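PDB 3TFZ: cyclase from Streptomyces sp. R1128, which acts as an aromatase/cyclase of the R1128 polyketide pathway, probably folding, cyclising and dehydrating a polyketide chain within a helix-grip fold. Local coordinates for residues A[19-22]-A[23-27]; A[127-130]-A[131-135]; A[141-144]-A[145-149]. All blocks are in the same frame, centred on the assembly; numbering follows the deposited sequence.

Interaction 1 of 3, residues A[19-22]-A[23-27]; sequences LVWE and VLADV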
ATOM      1  N   LEU A  19       6.248  14.286 -12.344  1.00 22.58           N
ATOM      2  CA  LEU A  19       7.521  13.655 -12.522  1.00 21.73           C
ATOM      3  C   LEU A  19       7.431  12.102 -12.379  1.00 20.75           C
ATOM      4  O   LEU A  19       8.092  11.286 -13.125  1.00 21.62           O
ATOM      5  CB  LEU A  19       8.491  14.297 -11.574  1.00 23.66           C
ATOM      6  CG  LEU A  19       9.940  13.787 -11.684  1.00 24.91           C
ATOM      7  CD1 LEU A  19      10.400  14.034 -13.165  1.00 28.62           C
ATOM      8  CD2 LEU A  19      10.697  14.640 -10.742  1.00 24.13           C
ATOM      9  N   VAL A  20       6.588  11.665 -11.455  1.00 17.62           N
ATOM     10  CA  VAL A  20       6.330  10.259 -11.287  1.00 14.37           C
ATOM     11  C   VAL A  20       5.671   9.684 -12.531  1.00 14.84           C
ATOM     12  O   VAL A  20       5.940   8.585 -12.881  1.00 14.44           O
ATOM     13  CB  VAL A  20       5.465  10.039 -10.047  1.00 13.54           C
ATOM     14  CG1 VAL A  20       5.092   8.579  -9.901  1.00 10.24           C
ATOM     15  CG2 VAL A  20       6.200  10.525  -8.772  1.00 11.50           C
ATOM     16  N   TRP A  21       4.742  10.425 -13.143  1.00 17.09           N
ATOM     17  CA  TRP A  21       4.121  10.023 -14.368  1.00 17.01           C
ATOM     18  C   TRP A  21       5.232   9.780 -15.424  1.00 18.22           C
ATOM     19  O   TRP A  21       5.252   8.712 -16.047  1.00 17.12           O
ATOM     20  CB  TRP A  21       3.124  11.099 -14.869  1.00 19.20           C
ATOM     21  CG  TRP A  21       2.597  10.659 -16.242  1.00 20.30           C
ATOM     22  CD1 TRP A  21       2.892  11.197 -17.477  1.00 21.15           C
ATOM     23  CD2 TRP A  21       1.763   9.519 -16.477  1.00 21.04           C
ATOM     24  NE1 TRP A  21       2.258  10.452 -18.467  1.00 21.41           N
ATOM     25  CE2 TRP A  21       1.610   9.387 -17.875  1.00 20.75           C
ATOM     26  CE3 TRP A  21       1.119   8.581 -15.613  1.00 22.60           C
ATOM     27  CZ2 TRP A  21       0.824   8.357 -18.447  1.00 16.62           C
ATOM     28  CZ3 TRP A  21       0.372   7.616 -16.149  1.00 18.03           C
ATOM     29  CH2 TRP A  21       0.182   7.528 -17.568  1.00 19.94           C
ATOM     30  N   GLU A  22       6.124  10.780 -15.632  1.00 18.19           N
ATOM     31  CA  GLU A  22       7.188  10.662 -16.583  1.00 20.10           C
ATOM     32  C   GLU A  22       8.033   9.396 -16.440  1.00 19.15           C
ATOM     33  O   GLU A  22       8.415   8.850 -17.447  1.00 19.54           O
ATOM     34  CB  GLU A  22       8.089  11.892 -16.598  1.00 21.89           C
ATOM     35  CG  GLU A  22       7.376  13.161 -17.148  1.00 31.75           C
ATOM     36  CD  GLU A  22       8.257  14.373 -17.046  1.00 44.29           C
ATOM     37  OE1 GLU A  22       9.504  14.142 -16.929  1.00 47.86           O
ATOM     38  OE2 GLU A  22       7.718  15.540 -17.086  1.00 49.43           O
ATOM     39  N   VAL A  23       8.361   8.979 -15.207  1.00 17.48           N
ATOM     40  CA  VAL A  23       9.113   7.783 -14.954  1.00 18.05           C
ATOM     41  C   VAL A  23       8.223   6.509 -15.319  1.00 19.62           C
ATOM     42  O   VAL A  23       8.695   5.562 -15.987  1.00 20.14           O
ATOM     43  CB  VAL A  23       9.574   7.779 -13.473  1.00 17.16           C
ATOM     44  CG1 VAL A  23      10.112   6.434 -12.966  1.00 14.35           C
ATOM     45  CG2 VAL A  23      10.589   8.942 -13.192  1.00 17.54           C
ATOM     46  N   LEU A  24       6.953   6.496 -14.901  1.00 17.68           N
ATOM     47  CA  LEU A  24       6.100   5.411 -15.236  1.00 17.06           C
ATOM     48  C   LEU A  24       5.922   5.253 -16.729  1.00 16.37           C
ATOM     49  O   LEU A  24       6.005   4.117 -17.167  1.00 14.98           O
ATOM     50  CB  LEU A  24       4.670   5.534 -14.558  1.00 18.79           C
ATOM     51  CG  LEU A  24       4.590   5.494 -13.022  1.00 18.78           C
ATOM     52  CD1 LEU A  24       3.230   5.849 -12.587  1.00 16.49           C
ATOM     53  CD2 LEU A  24       4.998   4.135 -12.553  1.00 10.56           C
ATOM     54  N   ALA A  25       5.581   6.353 -17.464  1.00 16.66           N
ATOM     55  CA  ALA A  25       5.320   6.342 -18.909  1.00 16.97           C
ATOM     56  C   ALA A  25       6.503   5.861 -19.793  1.00 18.64           C
ATOM     57  O   ALA A  25       6.265   5.355 -20.949  1.00 19.67           O
ATOM     58  CB  ALA A  25       4.781   7.689 -19.468  1.00 15.50           C
ATOM     59  N   ASP A  26       7.748   6.064 -19.349  1.00 16.43           N
ATOM     60  CA  ASP A  26       8.888   5.786 -20.269  1.00 17.77           C
ATOM     61  C   ASP A  26       9.366   4.332 -20.094  1.00 18.31           C
ATOM     62  O   ASP A  26      10.404   4.092 -19.437  1.00 16.85           O
ATOM     63  CB  ASP A  26       9.963   6.841 -19.945  1.00 19.78           C
ATOM     64  CG  ASP A  26      11.253   6.750 -20.826  1.00 24.80           C
ATOM     65  OD1 ASP A  26      11.233   6.116 -21.912  1.00 29.04           O
ATOM     66  OD2 ASP A  26      12.313   7.306 -20.351  1.00 32.38           O
ATOM     67  N   VAL A  27       8.586   3.351 -20.614  1.00 18.43           N
ATOM     68  CA  VAL A  27       9.024   1.971 -20.514  1.00 19.92           C
ATOM     69  C   VAL A  27      10.458   1.687 -21.095  1.00 22.63           C
ATOM     70  O   VAL A  27      11.079   0.717 -20.679  1.00 23.90           O
ATOM     71  CB  VAL A  27       8.169   0.960 -21.235  1.00 20.63           C
ATOM     72  CG1 VAL A  27       7.378   0.060 -20.358  1.00 19.28           C
ATOM     73  CG2 VAL A  27       7.569   1.454 -22.496  1.00 20.87           C
TER
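The Val-23, Leu-24 and Ala-25 amides bond back to the carbonyls of Leu-19, Val-20 and Trp-21, one helical turn earlier. They belong to helix 17-25, the first helix of the helix-grip (Bet v 1-like) fold. The straightest of the three runs from Ala-25 N to Trp-21 O, at 2.8 Å and 175°. The turn that follows is looser: Asp-26 N reaches Glu-22 O only weakly, at 3.4 Å. Asp-26 is the centre of an inverse gamma turn.

Two side-chain pairs repeat the four-residue spacing. On the buried side Val-20 CG1 meets Leu-24 CD1 at 4.3 Å. Both residues pack on Leu-108 of strand 105-116. Val-23 turns another way, onto Glu-156 and Arg-160 of helix 131-164. Its CG2 branch also comes to 3.4 Å from Leu-19 O.

Trp-21 and Ala-25 make the second pair. Both side chains touch Leu-71 of strand 61-72, so this side of the helix meets a different strand. The Trp-21 side chain has CG anti to the backbone N (chi1 175°), which carries the indole along the helix surface beside the Ala-25 methyl. The approach is oblique and off-centre, a CH-pi contact with the five-membered ring. Ala-25 CB stands 4.2 Å from the centroid of that ring, displaced toward the rim. At that rim the methyl carbon is 3.9 Å from Trp-21 NE1 and equally far from Trp-21 CE2.

Interaction 2 of 3, residues A[127-130]-A[131-135]; sequences GKLT and PDEAR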
ATOM      1  N   GLY A 127       2.849 -28.744 -16.442  1.00 30.99           N
ATOM      2  CA  GLY A 127       3.453 -30.040 -16.149  1.00 31.01           C
ATOM      3  C   GLY A 127       4.495 -30.145 -15.040  1.00 32.54           C
ATOM      4  O   GLY A 127       5.221 -31.145 -14.989  1.00 36.07           O
ATOM      5  N   LYS A 128       4.538 -29.161 -14.146  1.00 30.96           N
ATOM      6  CA  LYS A 128       5.563 -29.135 -13.107  1.00 31.45           C
ATOM      7  C   LYS A 128       5.076 -29.000 -11.659  1.00 29.08           C
ATOM      8  O   LYS A 128       5.719 -29.523 -10.749  1.00 30.88           O
ATOM      9  CB  LYS A 128       6.587 -28.034 -13.408  1.00 32.93           C
ATOM     10  CG  LYS A 128       8.030 -28.443 -13.162  1.00 44.87           C
ATOM     11  CD  LYS A 128       8.465 -28.106 -11.745  1.00 52.61           C
ATOM     12  CE  LYS A 128       9.926 -28.455 -11.519  1.00 55.85           C
ATOM     13  NZ  LYS A 128      10.609 -27.455 -10.653  1.00 51.37           N
ATOM     14  N   LEU A 129       3.970 -28.295 -11.427  1.00 24.84           N
ATOM     15  CA  LEU A 129       3.595 -27.976 -10.044  1.00 23.82           C
ATOM     16  C   LEU A 129       2.153 -28.373  -9.752  1.00 24.06           C
ATOM     17  O   LEU A 129       1.315 -28.269 -10.633  1.00 22.60           O
ATOM     18  CB  LEU A 129       3.778 -26.448  -9.736  1.00 20.43           C
ATOM     19  CG  LEU A 129       5.138 -25.716  -9.766  1.00 20.18           C
ATOM     20  CD1 LEU A 129       5.106 -24.295  -9.328  1.00 16.40           C
ATOM     21  CD2 LEU A 129       6.109 -26.471  -8.847  1.00 18.91           C
ATOM     22  N   THR A 130       1.847 -28.786  -8.520  1.00 25.14           N
ATOM     23  CA  THR A 130       0.433 -29.002  -8.082  1.00 25.51           C
ATOM     24  C   THR A 130      -0.216 -27.621  -8.118  1.00 24.50           C
ATOM     25  O   THR A 130       0.474 -26.650  -8.044  1.00 25.32           O
ATOM     26  CB  THR A 130       0.374 -29.558  -6.638  1.00 27.44           C
ATOM     27  OG1 THR A 130       1.174 -28.721  -5.792  1.00 30.14           O
ATOM     28  CG2 THR A 130       0.976 -31.007  -6.513  1.00 25.27           C
ATOM     29  N   PRO A 131      -1.541 -27.498  -8.225  1.00 25.71           N
ATOM     30  CA  PRO A 131      -2.032 -26.125  -8.126  1.00 22.98           C
ATOM     31  C   PRO A 131      -1.677 -25.395  -6.799  1.00 24.06           C
ATOM     32  O   PRO A 131      -1.481 -24.205  -6.819  1.00 23.08           O
ATOM     33  CB  PRO A 131      -3.535 -26.288  -8.214  1.00 22.31           C
ATOM     34  CG  PRO A 131      -3.736 -27.526  -9.047  1.00 26.52           C
ATOM     35  CD  PRO A 131      -2.651 -28.477  -8.468  1.00 27.78           C
ATOM     36  N   ASP A 132      -1.581 -26.080  -5.663  1.00 24.59           N
ATOM     37  CA  ASP A 132      -1.278 -25.423  -4.397  1.00 24.97           C
ATOM     38  C   ASP A 132       0.072 -24.806  -4.407  1.00 23.85           C
ATOM     39  O   ASP A 132       0.248 -23.726  -3.931  1.00 24.66           O
ATOM     40  CB  ASP A 132      -1.313 -26.462  -3.208  1.00 29.02           C
ATOM     41  CG  ASP A 132      -2.691 -26.687  -2.676  1.00 31.13           C
ATOM     42  OD1 ASP A 132      -2.912 -27.605  -1.850  1.00 39.25           O
ATOM     43  OD2 ASP A 132      -3.614 -25.997  -3.135  1.00 34.53           O
ATOM     44  N   GLU A 133       1.046 -25.552  -4.894  1.00 25.28           N
ATOM     45  CA  GLU A 133       2.439 -25.110  -5.198  1.00 23.87           C
ATOM     46  C   GLU A 133       2.533 -23.894  -6.104  1.00 21.87           C
ATOM     47  O   GLU A 133       3.106 -22.903  -5.721  1.00 22.46           O
ATOM     48  CB  GLU A 133       3.220 -26.274  -5.795  1.00 23.68           C
ATOM     49  CG  GLU A 133       3.467 -27.336  -4.754  1.00 23.97           C
ATOM     50  CD  GLU A 133       3.971 -28.707  -5.310  1.00 30.68           C
ATOM     51  OE1 GLU A 133       4.192 -29.637  -4.461  1.00 26.58           O
ATOM     52  OE2 GLU A 133       4.170 -28.831  -6.558  1.00 32.89           O
ATOM     53  N   ALA A 134       1.901 -23.954  -7.264  1.00 21.07           N
ATOM     54  CA  ALA A 134       1.824 -22.815  -8.187  1.00 19.55           C
ATOM     55  C   ALA A 134       1.210 -21.566  -7.499  1.00 18.91           C
ATOM     56  O   ALA A 134       1.748 -20.460  -7.633  1.00 18.50           O
ATOM     57  CB  ALA A 134       1.057 -23.210  -9.463  1.00 16.34           C
ATOM     58  N   ARG A 135       0.110 -21.730  -6.758  1.00 20.00           N
ATOM     59  CA  ARG A 135      -0.475 -20.619  -6.004  1.00 21.68           C
ATOM     60  C   ARG A 135       0.400 -19.927  -5.043  1.00 22.19           C
ATOM     61  O   ARG A 135       0.395 -18.699  -4.897  1.00 23.32           O
ATOM     62  CB  ARG A 135      -1.629 -21.125  -5.142  1.00 23.54           C
ATOM     63  CG  ARG A 135      -2.945 -21.157  -5.882  1.00 24.31           C
ATOM     64  CD  ARG A 135      -3.958 -21.795  -4.944  1.00 34.53           C
ATOM     65  NE  ARG A 135      -4.862 -22.317  -5.890  1.00 39.16           N
ATOM     66  CZ  ARG A 135      -5.301 -23.546  -6.031  1.00 34.26           C
ATOM     67  NH1 ARG A 135      -5.129 -24.503  -5.136  1.00 35.41           N
ATOM     68  NH2 ARG A 135      -6.063 -23.715  -7.088  1.00 32.66           N
TER
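Thr-130 and Glu-133 make a local, mostly polar contact at the surface, where the loop after strand 105-116 enters the long helix 131-164. The Thr-130 amide gives its hydrogen to Glu-133 OE2 at 3.0 Å. That bond is nearly straight at 166°, but the donor stands above the carboxylate plane, 52° out of it. In return, Glu-133 N points at Thr-130 OG1, 3.3 Å away. The position of this hydroxyl is less sure, because it sits too close to the Glu-133 side chain in the model.

The reciprocal pair is a capping box, with Thr-130 as the N-cap. As modelled, Thr-130 OG1 lies between its own backbone N and carbonyl carbon (chi1 51°), facing the first turn of the helix, though its exact place is doubtful. Glu-133 has CG beside its backbone N and an extended chain beyond, which brings the carboxylate back to the Thr-130 amide. The negative charge near the helix N-terminus is probably favoured by the helix dipole. Pro-131 follows the cap and lacks an amide hydrogen, which costs nothing in the first turn. The first regular helical bond, from Ala-134 N to Thr-130 O, is 3.1 Å long.

Leu-129 adds an apolar piece. Its CD1 touches Ala-134 CA at 3.8 Å, and its CD2 lies the same distance from Glu-133 OE2. The leucine also packs on Ile-88, while Ala-134 meets Val-125. On the helix itself, Arg-135 NH1 forms a salt bridge of 2.9 Å with Asp-132 OD2, which lies in plane at the guanidinium edge.

Interaction 3 of 3, residues A[141-144]-A[145-149]; sequences VVER and NSVAD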
ATOM      1  N   VAL A 141       5.842 -14.178  -5.491  1.00 17.38           N
ATOM      2  CA  VAL A 141       6.556 -13.570  -6.599  1.00 18.72           C
ATOM      3  C   VAL A 141       5.818 -12.207  -6.874  1.00 18.65           C
ATOM      4  O   VAL A 141       6.429 -11.171  -7.119  1.00 18.99           O
ATOM      5  CB  VAL A 141       6.466 -14.577  -7.840  1.00 18.80           C
ATOM      6  CG1 VAL A 141       6.154 -13.786  -9.181  1.00 20.37           C
ATOM      7  CG2 VAL A 141       7.694 -15.602  -7.851  1.00 17.17           C
ATOM      8  N   VAL A 142       4.506 -12.224  -6.790  1.00 17.60           N
ATOM      9  CA  VAL A 142       3.781 -10.986  -6.908  1.00 16.87           C
ATOM     10  C   VAL A 142       4.119 -10.010  -5.760  1.00 18.90           C
ATOM     11  O   VAL A 142       4.422  -8.840  -6.016  1.00 18.39           O
ATOM     12  CB  VAL A 142       2.266 -11.254  -6.926  1.00 16.59           C
ATOM     13  CG1 VAL A 142       1.518  -9.900  -6.672  1.00 16.40           C
ATOM     14  CG2 VAL A 142       1.888 -11.926  -8.196  1.00  9.18           C
ATOM     15  N   GLU A 143       4.120 -10.539  -4.519  1.00 19.75           N
ATOM     16  CA  GLU A 143       4.466  -9.813  -3.326  1.00 19.86           C
ATOM     17  C   GLU A 143       5.899  -9.231  -3.422  1.00 21.99           C
ATOM     18  O   GLU A 143       6.112  -8.009  -3.202  1.00 22.52           O
ATOM     19  CB  GLU A 143       4.276 -10.708  -2.083  1.00 20.65           C
ATOM     20  CG  GLU A 143       4.964 -10.180  -0.826  1.00 26.82           C
ATOM     21  CD  GLU A 143       4.297  -8.897  -0.279  1.00 34.52           C
ATOM     22  OE1 GLU A 143       3.138  -8.653  -0.670  1.00 33.20           O
ATOM     23  OE2 GLU A 143       4.912  -8.152   0.545  1.00 39.36           O
ATOM     24  N   ARG A 144       6.891 -10.077  -3.698  1.00 22.56           N
ATOM     25  CA  ARG A 144       8.261  -9.610  -3.886  1.00 23.92           C
ATOM     26  C   ARG A 144       8.483  -8.478  -4.939  1.00 22.98           C
ATOM     27  O   ARG A 144       9.180  -7.491  -4.741  1.00 25.17           O
ATOM     28  CB  ARG A 144       9.190 -10.851  -4.148  1.00 25.30           C
ATOM     29  CG  ARG A 144      10.647 -10.516  -4.557  1.00 29.63           C
ATOM     30  CD  ARG A 144      11.617 -11.701  -4.573  1.00 39.46           C
ATOM     31  NE  ARG A 144      12.441 -11.446  -3.415  1.00 53.22           N
ATOM     32  CZ  ARG A 144      13.745 -11.180  -3.417  1.00 60.03           C
ATOM     33  NH1 ARG A 144      14.495 -11.223  -4.540  1.00 60.55           N
ATOM     34  NH2 ARG A 144      14.313 -10.904  -2.247  1.00 63.77           N
ATOM     35  N   ASN A 145       7.900  -8.627  -6.089  1.00 27.99           N
ATOM     36  CA  ASN A 145       8.241  -7.808  -7.201  1.00 26.26           C
ATOM     37  C   ASN A 145       7.446  -6.535  -7.209  1.00 22.73           C
ATOM     38  O   ASN A 145       7.847  -5.554  -7.731  1.00 22.38           O
ATOM     39  CB  ASN A 145       7.896  -8.647  -8.395  1.00 28.43           C
ATOM     40  CG  ASN A 145       9.054  -9.371  -8.857  1.00 36.71           C
ATOM     41  OD1 ASN A 145       9.831  -8.860  -9.691  1.00 39.33           O
ATOM     42  ND2 ASN A 145       9.280 -10.544  -8.271  1.00 43.43           N
ATOM     43  N   SER A 146       6.275  -6.612  -6.663  1.00 21.14           N
ATOM     44  CA  SER A 146       5.432  -5.502  -6.445  1.00 20.59           C
ATOM     45  C   SER A 146       6.157  -4.431  -5.565  1.00 19.35           C
ATOM     46  O   SER A 146       6.271  -3.252  -5.938  1.00 18.03           O
ATOM     47  CB  SER A 146       4.139  -6.044  -5.786  1.00 20.42           C
ATOM     48  OG  SER A 146       3.359  -4.987  -5.330  1.00 27.38           O
ATOM     49  N   VAL A 147       6.658  -4.872  -4.398  1.00 20.28           N
ATOM     50  CA  VAL A 147       7.521  -4.098  -3.483  1.00 17.74           C
ATOM     51  C   VAL A 147       8.790  -3.523  -4.213  1.00 18.11           C
ATOM     52  O   VAL A 147       9.031  -2.366  -4.085  1.00 19.69           O
ATOM     53  CB  VAL A 147       7.840  -4.926  -2.166  1.00 18.40           C
ATOM     54  CG1 VAL A 147       8.856  -4.197  -1.291  1.00 16.16           C
ATOM     55  CG2 VAL A 147       6.508  -5.130  -1.374  1.00 17.44           C
ATOM     56  N   ALA A 148       9.502  -4.321  -5.018  1.00 17.04           N
ATOM     57  CA  ALA A 148      10.704  -3.957  -5.727  1.00 18.50           C
ATOM     58  C   ALA A 148      10.405  -2.919  -6.804  1.00 18.89           C
ATOM     59  O   ALA A 148      11.144  -1.935  -6.918  1.00 19.36           O
ATOM     60  CB  ALA A 148      11.399  -5.231  -6.360  1.00 18.45           C
ATOM     61  N   ASP A 149       9.251  -3.058  -7.466  1.00 19.03           N
ATOM     62  CA  ASP A 149       8.830  -2.153  -8.536  1.00 19.38           C
ATOM     63  C   ASP A 149       8.467  -0.765  -8.014  1.00 17.76           C
ATOM     64  O   ASP A 149       8.845   0.269  -8.570  1.00 17.49           O
ATOM     65  CB  ASP A 149       7.607  -2.787  -9.311  1.00 21.15           C
ATOM     66  CG  ASP A 149       8.007  -3.896 -10.356  1.00 27.21           C
ATOM     67  OD1 ASP A 149       9.236  -4.190 -10.563  1.00 28.96           O
ATOM     68  OD2 ASP A 149       7.054  -4.483 -10.977  1.00 33.02           O
TER
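Asn-145 turns its side chain back along helix 131-164 to the carbonyl of Val-141. Its CB lies 3.2 Å from Val-141 O and also near the carbonyl carbon of Arg-144. CG follows at 3.6 Å from the same Val-141 oxygen. At the tip, ND2 donates a hydrogen bond of 3.1 Å to Val-141 O. The bond is bent, with 145° at the hydrogen, and the acceptor is tilted 18° out of the amide plane. Asn-145 N also bonds to Val-141 O, so one oxygen takes two donors from one residue. The ND2 bond helps to fix how the carboxamide is turned. Its chi1 of -94° swings the carboxamide back toward that carbonyl. With an alanine here, Val-141 O would probably lose its side-chain donor and keep the backbone one from residue 145, and a gap would be likely to open beside Arg-144 CG, which lies 4.0 Å from ND2. The Asn-145 side chain is also about 4 Å from a bound 3-cyclohexyl-1-propylsulfonic acid, probably from the crystallisation liquor. Such a molecule may mark a pocket here.

Elsewhere on the helix, Glu-143 bends at chi2, and its OE2 comes to 3.9 Å from Val-147 CG2. The other carboxylate oxygen, OE1, is hydrogen-bonded to His-9. Ala-148 N closes a regular turn on Arg-144 O.

The helix is the long one that the curved sheet grips in this fold. Val-142 packs on Val-7, Met-92, His-112 and Phe-114, and so spans strands 5-13, 89-100 and 105-116. Ser-146 rests on His-9 and His-112, and Asp-149 meets Leu-110 and Trp-96 of the same sheet.

How the interactions relate
Interactions 2 and 3 both lie on helix 131-164, with centres about 20 Å apart. Residues 127-135 start the helix at the surface. Residues 141-149 belong to its middle, against the sheet and nearer the centre of the chain. Interaction 1 is on the short helix 17-25, about 35 Å from interaction 2 between centres and on the opposite side of the chain's centre. It is partly buried, like interaction 3. The chemistry follows place. Interaction 1 pairs apolar and aromatic side chains along a turn. Interaction 2 uses side chains to cap a helix end. Interaction 3 adds a side-chain amide to a backbone carbonyl already bonded within the helix.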